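Local coordinates for protein putative reductase (Peptoclostridium difficile, PDB 5J6C) that binds flavin mononucleotide and, as a nitroreductase-family enzyme, probably uses it to reduce nitro compounds, possibly including the antibiotic metronidazole, at residues D77-S86 / L97-V105; G135-R144 / V170-Y178. All blocks are in the same frame, centred on the assembly; numbering follows the deposited sequence.

Interaction 1 of 2, residues D77-S86 / L97-V105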
loop_
_atom_site.group_PDB
_atom_site.type_symbol
_atom_site.label_atom_id
_atom_site.label_comp_id
_atom_site.label_asym_id
_atom_site.label_seq_id
_atom_site.Cartn_x
_atom_site.Cartn_y
_atom_site.Cartn_z
ATOM N N ASP A 77 4.539 -22.647 -1.302
ATOM C CA ASP A 77 5.815 -23.143 -0.808
ATOM C C ASP A 77 6.288 -24.380 -1.554
ATOM O O ASP A 77 7.349 -24.921 -1.215
ATOM C CB ASP A 77 5.743 -23.435 0.704
ATOM C CG ASP A 77 4.959 -24.692 1.033
ATOM O OD1 ASP A 77 4.250 -25.241 0.158
ATOM O OD2 ASP A 77 5.044 -25.121 2.201
ATOM N N ASP A 78 5.530 -24.845 -2.542
ATOM C CA ASP A 78 5.958 -25.953 -3.382
ATOM C C ASP A 78 7.056 -25.490 -4.329
ATOM O O ASP A 78 6.885 -24.510 -5.062
ATOM C CB ASP A 78 4.769 -26.503 -4.164
ATOM C CG ASP A 78 5.184 -27.509 -5.208
ATOM O OD1 ASP A 78 5.465 -28.666 -4.834
ATOM O OD2 ASP A 78 5.246 -27.143 -6.399
ATOM N N LYS A 79 8.187 -26.201 -4.318
ATOM C CA LYS A 79 9.357 -25.717 -5.040
ATOM C C LYS A 79 9.086 -25.648 -6.539
ATOM O O LYS A 79 9.499 -24.693 -7.212
ATOM C CB LYS A 79 10.567 -26.606 -4.749
ATOM C CG LYS A 79 11.881 -25.967 -5.161
ATOM C CD LYS A 79 13.014 -26.970 -5.300
ATOM C CE LYS A 79 14.325 -26.236 -5.586
ATOM N NZ LYS A 79 14.074 -24.918 -6.248
ATOM N N GLU A 80 8.367 -26.640 -7.072
ATOM C CA GLU A 80 8.077 -26.649 -8.499
ATOM C C GLU A 80 7.182 -25.481 -8.887
ATOM O O GLU A 80 7.409 -24.840 -9.917
ATOM C CB GLU A 80 7.440 -27.982 -8.894
ATOM C CG GLU A 80 7.747 -28.408 -10.324
ATOM C CD GLU A 80 9.216 -28.211 -10.692
ATOM O OE1 GLU A 80 10.097 -28.695 -9.938
ATOM O OE2 GLU A 80 9.482 -27.563 -11.732
ATOM N N LYS A 81 6.165 -25.188 -8.069
ATOM C CA LYS A 81 5.325 -24.015 -8.300
ATOM C C LYS A 81 6.145 -22.734 -8.262
ATOM O O LYS A 81 5.889 -21.804 -9.033
ATOM C CB LYS A 81 4.203 -23.946 -7.255
ATOM C CG LYS A 81 2.983 -24.825 -7.550
ATOM C CD LYS A 81 2.140 -24.214 -8.671
ATOM C CE LYS A 81 1.187 -25.223 -9.320
ATOM N NZ LYS A 81 0.099 -25.655 -8.408
ATOM N N LEU A 82 7.122 -22.663 -7.356
ATOM C CA LEU A 82 7.933 -21.457 -7.233
ATOM C C LEU A 82 8.799 -21.250 -8.468
ATOM O O LEU A 82 9.004 -20.111 -8.909
ATOM C CB LEU A 82 8.793 -21.546 -5.972
ATOM C CG LEU A 82 7.979 -21.373 -4.691
ATOM C CD1 LEU A 82 8.795 -21.691 -3.458
ATOM C CD2 LEU A 82 7.413 -19.951 -4.601
ATOM N N ILE A 83 9.328 -22.343 -9.025
ATOM C CA ILE A 83 10.057 -22.273 -10.289
ATOM C C ILE A 83 9.138 -21.766 -11.396
ATOM O O ILE A 83 9.477 -20.828 -12.131
ATOM C CB ILE A 83 10.656 -23.650 -10.637
ATOM C CG1 ILE A 83 11.751 -24.027 -9.625
ATOM C CG2 ILE A 83 11.174 -23.667 -12.066
ATOM C CD1 ILE A 83 12.309 -25.417 -9.805
ATOM N N ASN A 84 7.958 -22.384 -11.530
ATOM C CA ASN A 84 6.991 -21.946 -12.533
ATOM C C ASN A 84 6.697 -20.454 -12.398
ATOM O O ASN A 84 6.719 -19.715 -13.384
ATOM C CB ASN A 84 5.703 -22.757 -12.408
ATOM C CG ASN A 84 5.910 -24.233 -12.719
ATOM O OD1 ASN A 84 6.934 -24.625 -13.272
ATOM N ND2 ASN A 84 4.937 -25.053 -12.356
ATOM N N LEU A 85 6.465 -19.992 -11.166
ATOM C CA LEU A 85 6.111 -18.594 -10.949
ATOM C C LEU A 85 7.288 -17.650 -11.181
ATOM O O LEU A 85 7.076 -16.483 -11.525
ATOM C CB LEU A 85 5.546 -18.423 -9.538
ATOM C CG LEU A 85 4.152 -19.046 -9.357
ATOM C CD1 LEU A 85 3.749 -19.042 -7.904
ATOM C CD2 LEU A 85 3.089 -18.328 -10.230
ATOM N N SER A 86 8.527 -18.119 -11.006
ATOM C CA SER A 86 9.681 -17.266 -11.286
ATOM C C SER A 86 9.803 -16.928 -12.765
ATOM O O SER A 86 10.553 -16.007 -13.125
ATOM C CB SER A 86 10.967 -17.944 -10.819
ATOM O OG SER A 86 11.317 -18.991 -11.705
ATOM N N LEU A 97 12.628 -15.735 -7.594
ATOM C CA LEU A 97 11.604 -16.456 -6.854
ATOM C C LEU A 97 11.880 -17.955 -6.832
ATOM O O LEU A 97 11.477 -18.643 -5.889
ATOM C CB LEU A 97 10.242 -16.147 -7.458
ATOM C CG LEU A 97 8.978 -16.630 -6.784
ATOM C CD1 LEU A 97 8.868 -16.084 -5.395
ATOM C CD2 LEU A 97 7.809 -16.169 -7.634
ATOM N N LYS A 98 12.596 -18.472 -7.833
ATOM C CA LYS A 98 12.898 -19.895 -7.868
ATOM C C LYS A 98 13.721 -20.344 -6.666
ATOM O O LYS A 98 13.682 -21.530 -6.318
ATOM C CB LYS A 98 13.639 -20.250 -9.164
ATOM C CG LYS A 98 15.057 -19.687 -9.262
ATOM C CD LYS A 98 15.626 -19.924 -10.652
ATOM C CE LYS A 98 16.863 -19.087 -10.892
ATOM N NZ LYS A 98 17.367 -19.222 -12.285
ATOM N N ASN A 99 14.455 -19.432 -6.025
ATOM C CA ASN A 99 15.310 -19.754 -4.889
ATOM C C ASN A 99 14.723 -19.317 -3.564
ATOM O O ASN A 99 15.425 -19.362 -2.545
ATOM C CB ASN A 99 16.682 -19.114 -5.061
ATOM C CG ASN A 99 17.443 -19.714 -6.201
ATOM O OD1 ASN A 99 17.382 -20.924 -6.418
ATOM N ND2 ASN A 99 18.149 -18.876 -6.959
ATOM N N ALA A 100 13.493 -18.889 -3.555
ATOM C CA ALA A 100 12.840 -18.429 -2.341
ATOM C C ALA A 100 12.145 -19.598 -1.661
ATOM O O ALA A 100 11.708 -20.535 -2.333
ATOM C CB ALA A 100 11.813 -17.336 -2.660
ATOM N N PRO A 101 12.036 -19.574 -0.326
ATOM C CA PRO A 101 11.314 -20.651 0.363
ATOM C C PRO A 101 9.816 -20.437 0.402
ATOM O O PRO A 101 9.073 -21.399 0.643
ATOM C CB PRO A 101 11.898 -20.614 1.785
ATOM C CG PRO A 101 12.215 -19.135 1.982
ATOM C CD PRO A 101 12.645 -18.617 0.621
ATOM N N LEU A 102 9.353 -19.209 0.186
ATOM C CA LEU A 102 7.953 -18.891 0.384
ATOM C C LEU A 102 7.566 -17.756 -0.553
ATOM O O LEU A 102 8.391 -16.907 -0.897
ATOM C CB LEU A 102 7.694 -18.504 1.841
ATOM C CG LEU A 102 6.291 -18.039 2.222
ATOM C CD1 LEU A 102 5.296 -19.154 1.928
ATOM C CD2 LEU A 102 6.248 -17.623 3.698
ATOM N N ALA A 103 6.308 -17.767 -0.979
ATOM C CA ALA A 103 5.748 -16.664 -1.742
ATOM C C ALA A 103 4.285 -16.534 -1.361
ATOM O O ALA A 103 3.630 -17.518 -1.004
ATOM C CB ALA A 103 5.892 -16.871 -3.256
ATOM N N ILE A 104 3.790 -15.301 -1.398
ATOM C CA ILE A 104 2.365 -15.020 -1.281
ATOM C C ILE A 104 1.956 -14.244 -2.523
ATOM O O ILE A 104 2.440 -13.127 -2.746
ATOM C CB ILE A 104 2.019 -14.226 -0.014
ATOM C CG1 ILE A 104 2.489 -14.963 1.241
ATOM C CG2 ILE A 104 0.514 -13.967 0.038
ATOM C CD1 ILE A 104 2.224 -14.187 2.485
ATOM N N VAL A 105 1.083 -14.838 -3.325
ATOM C CA VAL A 105 0.503 -14.179 -4.491
ATOM C C VAL A 105 -0.741 -13.436 -4.026
ATOM O O VAL A 105 -1.638 -14.044 -3.428
ATOM C CB VAL A 105 0.168 -15.202 -5.587
ATOM C CG1 VAL A 105 -0.398 -14.508 -6.834
ATOM C CG2 VAL A 105 1.404 -16.014 -5.919
HETATM O O HOH W 1 9.464 -24.073 -0.371
#

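Interaction 2 of 2, residues G135-R144 / V170-Y178. With FMN (flavin mononucleotide), chain C.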
loop_
_atom_site.group_PDB
_atom_site.type_symbol
_atom_site.label_atom_id
_atom_site.label_comp_id
_atom_site.label_asym_id
_atom_site.label_seq_id
_atom_site.Cartn_x
_atom_site.Cartn_y
_atom_site.Cartn_z
ATOM N N GLY A 135 11.916 -10.741 11.174
ATOM C CA GLY A 135 13.283 -11.050 10.823
ATOM C C GLY A 135 13.465 -11.693 9.474
ATOM O O GLY A 135 14.522 -12.284 9.212
ATOM N N LEU A 136 12.456 -11.630 8.618
ATOM C CA LEU A 136 12.526 -12.171 7.270
ATOM C C LEU A 136 12.723 -11.033 6.273
ATOM O O LEU A 136 12.394 -9.875 6.542
ATOM C CB LEU A 136 11.252 -12.958 6.933
ATOM C CG LEU A 136 10.956 -14.229 7.751
ATOM C CD1 LEU A 136 9.472 -14.570 7.684
ATOM C CD2 LEU A 136 11.792 -15.414 7.257
ATOM N N GLY A 137 13.304 -11.368 5.124
ATOM C CA GLY A 137 13.386 -10.439 4.021
ATOM C C GLY A 137 12.298 -10.745 3.004
ATOM O O GLY A 137 11.737 -11.841 2.981
ATOM N N SER A 138 11.992 -9.766 2.153
ATOM C CA SER A 138 10.976 -10.001 1.134
ATOM C C SER A 138 11.225 -9.086 -0.057
ATOM O O SER A 138 12.007 -8.135 0.011
ATOM C CB SER A 138 9.553 -9.812 1.701
ATOM O OG SER A 138 9.236 -8.439 1.897
ATOM N N CYS A 139 10.551 -9.395 -1.164
ATOM C CA CYS A 139 10.631 -8.559 -2.350
ATOM C C CYS A 139 9.319 -8.635 -3.112
ATOM O O CYS A 139 8.764 -9.723 -3.304
ATOM C CB CYS A 139 11.784 -8.972 -3.263
ATOM S SG CYS A 139 12.078 -7.676 -4.487
ATOM N N TRP A 140 8.832 -7.477 -3.529
ATOM C CA TRP A 140 7.621 -7.383 -4.326
ATOM C C TRP A 140 7.961 -7.711 -5.775
ATOM O O TRP A 140 8.949 -7.209 -6.319
ATOM C CB TRP A 140 7.051 -5.968 -4.177
ATOM C CG TRP A 140 5.832 -5.537 -4.965
ATOM C CD1 TRP A 140 5.642 -5.615 -6.316
ATOM C CD2 TRP A 140 4.667 -4.865 -4.434
ATOM N NE1 TRP A 140 4.426 -5.051 -6.655
ATOM C CE2 TRP A 140 3.808 -4.596 -5.518
ATOM C CE3 TRP A 140 4.265 -4.491 -3.143
ATOM C CZ2 TRP A 140 2.569 -3.960 -5.357
ATOM C CZ3 TRP A 140 3.036 -3.861 -2.981
ATOM C CH2 TRP A 140 2.200 -3.605 -4.086
ATOM N N ILE A 141 7.164 -8.570 -6.394
ATOM C CA ILE A 141 7.297 -8.889 -7.810
ATOM C C ILE A 141 6.049 -8.353 -8.500
ATOM O O ILE A 141 4.948 -8.873 -8.283
ATOM C CB ILE A 141 7.464 -10.397 -8.040
ATOM C CG1 ILE A 141 8.725 -10.898 -7.336
ATOM C CG2 ILE A 141 7.506 -10.715 -9.537
ATOM C CD1 ILE A 141 8.863 -12.382 -7.369
ATOM N N GLN A 142 6.212 -7.305 -9.314
ATOM C CA GLN A 142 5.075 -6.671 -9.974
ATOM C C GLN A 142 4.472 -7.603 -11.024
ATOM O O GLN A 142 5.197 -8.167 -11.845
ATOM C CB GLN A 142 5.522 -5.361 -10.621
ATOM C CG GLN A 142 4.411 -4.544 -11.241
ATOM C CD GLN A 142 3.369 -4.077 -10.224
ATOM O OE1 GLN A 142 3.681 -3.869 -9.054
ATOM N NE2 GLN A 142 2.125 -3.911 -10.675
ATOM N N VAL A 143 3.138 -7.741 -11.014
ATOM C CA VAL A 143 2.405 -8.548 -11.991
ATOM C C VAL A 143 1.466 -7.696 -12.841
ATOM O O VAL A 143 1.496 -7.762 -14.079
ATOM C CB VAL A 143 1.627 -9.695 -11.305
ATOM C CG1 VAL A 143 0.769 -10.449 -12.335
ATOM C CG2 VAL A 143 2.611 -10.644 -10.612
ATOM N N ARG A 144 0.605 -6.904 -12.196
ATOM C CA ARG A 144 -0.281 -6.022 -12.939
ATOM C C ARG A 144 0.534 -5.145 -13.883
ATOM O O ARG A 144 1.595 -4.637 -13.512
ATOM C CB ARG A 144 -1.104 -5.151 -11.979
ATOM C CG ARG A 144 -2.237 -4.411 -12.677
ATOM C CD ARG A 144 -2.920 -3.381 -11.780
ATOM N NE ARG A 144 -2.048 -2.252 -11.472
ATOM C CZ ARG A 144 -1.990 -1.138 -12.192
ATOM N NH1 ARG A 144 -1.171 -0.156 -11.838
ATOM N NH2 ARG A 144 -2.753 -1.007 -13.271
ATOM N N VAL A 170 -4.252 -10.612 -10.805
ATOM C CA VAL A 170 -3.059 -10.803 -9.982
ATOM C C VAL A 170 -2.332 -9.476 -9.859
ATOM O O VAL A 170 -1.971 -8.860 -10.866
ATOM C CB VAL A 170 -2.126 -11.883 -10.553
ATOM C CG1 VAL A 170 -0.955 -12.112 -9.591
ATOM C CG2 VAL A 170 -2.885 -13.176 -10.784
ATOM N N GLU A 171 -2.122 -9.030 -8.622
ATOM C CA GLU A 171 -1.470 -7.753 -8.372
ATOM C C GLU A 171 0.043 -7.898 -8.346
ATOM O O GLU A 171 0.755 -7.189 -9.064
ATOM C CB GLU A 171 -1.962 -7.154 -7.046
ATOM C CG GLU A 171 -1.123 -5.977 -6.560
ATOM C CD GLU A 171 -1.063 -4.838 -7.567
ATOM O OE1 GLU A 171 -0.011 -4.180 -7.675
ATOM O OE2 GLU A 171 -2.067 -4.600 -8.263
ATOM N N CYS A 172 0.544 -8.837 -7.552
ATOM C CA CYS A 172 1.973 -8.980 -7.328
ATOM C C CYS A 172 2.206 -10.286 -6.587
ATOM O O CYS A 172 1.275 -10.871 -6.020
ATOM C CB CYS A 172 2.525 -7.802 -6.512
ATOM S SG CYS A 172 1.803 -7.700 -4.835
ATOM N N ILE A 173 3.452 -10.741 -6.614
ATOM C CA ILE A 173 3.922 -11.836 -5.772
ATOM C C ILE A 173 4.890 -11.264 -4.741
ATOM O O ILE A 173 5.775 -10.469 -5.087
ATOM C CB ILE A 173 4.612 -12.930 -6.601
ATOM C CG1 ILE A 173 3.795 -13.258 -7.853
ATOM C CG2 ILE A 173 4.824 -14.184 -5.752
ATOM C CD1 ILE A 173 4.303 -14.459 -8.579
ATOM N N ILE A 174 4.732 -11.666 -3.481
ATOM C CA ILE A 174 5.703 -11.332 -2.441
ATOM C C ILE A 174 6.507 -12.593 -2.157
ATOM O O ILE A 174 5.957 -13.583 -1.662
ATOM C CB ILE A 174 5.046 -10.808 -1.156
ATOM C CG1 ILE A 174 4.102 -9.637 -1.438
ATOM C CG2 ILE A 174 6.126 -10.374 -0.163
ATOM C CD1 ILE A 174 4.808 -8.375 -1.883
ATOM N N SER A 175 7.801 -12.571 -2.471
ATOM C CA SER A 175 8.701 -13.652 -2.079
ATOM C C SER A 175 9.256 -13.348 -0.697
ATOM O O SER A 175 9.585 -12.202 -0.397
ATOM C CB SER A 175 9.852 -13.812 -3.069
ATOM O OG SER A 175 10.750 -12.740 -2.949
ATOM N N ILE A 176 9.336 -14.377 0.143
ATOM C CA ILE A 176 9.627 -14.226 1.567
ATOM C C ILE A 176 10.651 -15.283 1.976
ATOM O O ILE A 176 10.625 -16.407 1.472
ATOM C CB ILE A 176 8.336 -14.355 2.408
ATOM C CG1 ILE A 176 7.267 -13.354 1.926
ATOM C CG2 ILE A 176 8.620 -14.202 3.919
ATOM C CD1 ILE A 176 5.930 -13.491 2.640
ATOM N N GLY A 177 11.547 -14.927 2.885
ATOM C CA GLY A 177 12.501 -15.887 3.407
ATOM C C GLY A 177 13.577 -15.182 4.199
ATOM O O GLY A 177 13.599 -13.949 4.303
ATOM N N TYR A 178 14.468 -15.997 4.774
ATOM C CA TYR A 178 15.597 -15.468 5.530
ATOM C C TYR A 178 16.664 -14.953 4.577
ATOM O O TYR A 178 17.053 -15.646 3.630
ATOM C CB TYR A 178 16.170 -16.534 6.459
ATOM C CG TYR A 178 15.255 -16.824 7.622
ATOM C CD1 TYR A 178 14.363 -17.895 7.584
ATOM C CD2 TYR A 178 15.254 -16.007 8.745
ATOM C CE1 TYR A 178 13.506 -18.151 8.649
ATOM C CE2 TYR A 178 14.410 -16.253 9.807
ATOM C CZ TYR A 178 13.534 -17.327 9.755
ATOM O OH TYR A 178 12.688 -17.577 10.819
HETATM N N1 FMN C . 11.761 -5.733 -7.303
HETATM C C2 FMN C . 12.039 -6.716 -8.236
HETATM O O2 FMN C . 13.105 -7.313 -8.213
HETATM N N3 FMN C . 11.122 -7.052 -9.209
HETATM C C4 FMN C . 9.913 -6.390 -9.278
HETATM O O4 FMN C . 9.082 -6.668 -10.140
HETATM C C4A FMN C . 9.635 -5.390 -8.363
HETATM N N5 FMN C . 8.420 -4.751 -8.445
HETATM C C5A FMN C . 8.107 -3.788 -7.525
HETATM C C6 FMN C . 6.878 -3.149 -7.626
HETATM C C7 FMN C . 6.542 -2.181 -6.714
HETATM C C7M FMN C . 5.213 -1.501 -6.814
HETATM C C8 FMN C . 7.427 -1.844 -5.715
HETATM C C8M FMN C . 7.043 -0.798 -4.729
HETATM C C9 FMN C . 8.655 -2.469 -5.607
HETATM C C9A FMN C . 9.002 -3.451 -6.526
HETATM N N10 FMN C . 10.230 -4.092 -6.447
HETATM C C10 FMN C . 10.553 -5.068 -7.368
HETATM C "C1'" FMN C . 11.205 -3.731 -5.364
HETATM C "C2'" FMN C . 11.934 -2.417 -5.677
HETATM O "O2'" FMN C . 12.993 -2.637 -6.591
HETATM C "C3'" FMN C . 12.451 -1.785 -4.381
HETATM O "O3'" FMN C . 11.387 -1.696 -3.463
HETATM C "C4'" FMN C . 13.030 -0.386 -4.605
HETATM O "O4'" FMN C . 14.130 -0.483 -5.485
HETATM C "C5'" FMN C . 13.467 0.239 -3.278
HETATM O "O5'" FMN C . 14.512 -0.544 -2.746
HETATM P P FMN C . 14.339 -1.264 -1.318
HETATM O O1P FMN C . 12.997 -1.962 -1.273
HETATM O O2P FMN C . 15.436 -2.284 -1.101
HETATM O O3P FMN C . 14.383 -0.181 -0.270
#

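Interaction 1 of 2, residues D77-S86 / L97-V105
L97 lies in a 3-10 segment that begins earlier in the chain, and it packs against L82, L85 and S86 of helix 79-86. Its CG stands anti to the backbone N (chi1 -173°), which turns the branch toward the helix. CD2 reaches L85 CB at 3.7 Å, while CD1 lies 4.2 Å from L82 CD2. L97 CB also meets S86 CB.

K98 lies close to S86. S86 CB comes within 3.4 Å of K98 N, and S86 OG lies alongside K98 CB. That hydroxyl does not bond across the contact. It turns back along its own helix and donates to I83 O at 2.6 Å. The K98 chain is extended beyond CG, and its end leads away from the helix. K98 CB also meets I83 CG1. K79 NZ approaches K98 O from the first turn of the helix.

A100 and P101 present backbone carbonyls. L82 CD1 points at A100 O, 3.3 Å away, and is also near P101 O. A water donates to the carbonyl of P101, just before strand 102-109. Its link to D77 O is modelled too short and is doubtful. D77 CB rests near P101 O and, more loosely, L102 CD1.

A103 turns its methyl toward the helix, where L82 CD2 meets A103 CB at 3.7 Å. L82 thus spans the contact, one methyl over the carbonyls and the other over the strand. V105 closes the row, with its CG2 4.3 Å from L85 CD1.

D78 caps the helix by accepting from K81 N at 2.7 Å. D77 N and D78 N are held by N199 of the second subunit. The chemistry is therefore mostly apolar: leucines seat helix 79-86 on the sheet.

Interaction 2 of 2, residues G135-R144 / V170-Y178
I141 N to I173 O and G137 N to G177 O are the shortest bonds, 2.7 Å each. They belong to six backbone bonds pairing antiparallel strands 137-142 and 170-177, two each for G137-G177, C139-S175 and I141-I173. E171 O accepts from both V143 N and R144 N, each at 3.1 Å; R144 N lies above its carbonyl plane.

Q142 N donates to FMN O4 at 3.1 Å. The Q142 chain bends at chi2 (62°), bringing OE1 to W140 NE1, while NE2 donates to R144 O in a nearly straight bond (174°). R144 NE has a long salt bridge to E171 OE2; its stronger partner is E118 of the second subunit, which also accepts from Q142 NE2.

C172 SG sits over one face of the W140 indole, 3.9 Å from the six-membered ring centroid. FMN C6 and, toward the rim, C7M lie over the opposite face, and E171 OE1 stands at the edge. L136 CD2 sits over the Y178 ring, 3.4 Å from its centroid. On the sheet face opposite W140 and C172, I141 CB packs on I173 CB.

A regular strand pair thus carries a flavin site. Its indole is held between a cysteine sulfur and the flavin, and the NE1 bond probably limits its rotation.

Overall arrangement
The two contacts share one antiparallel sheet, in which strands 102-109 and 168-177 are neighbours. Their centres lie 10 Å apart. I104 N to I174 O at 2.8 Å and L102 O to I176 N at 2.9 Å probably bond the strands directly. L97 CD1 also packs on S175 CB, 3.4 Å away. Interaction 2 forms part of the flavin pocket and lies near the centre of the chain. Interaction 1 is more peripheral, although the L97 side chain is still about 9 Å from a bound FMN. Both contacts reach the second subunit, 77-86 through N199 and N200 and 135-144 through E118, all of that subunit.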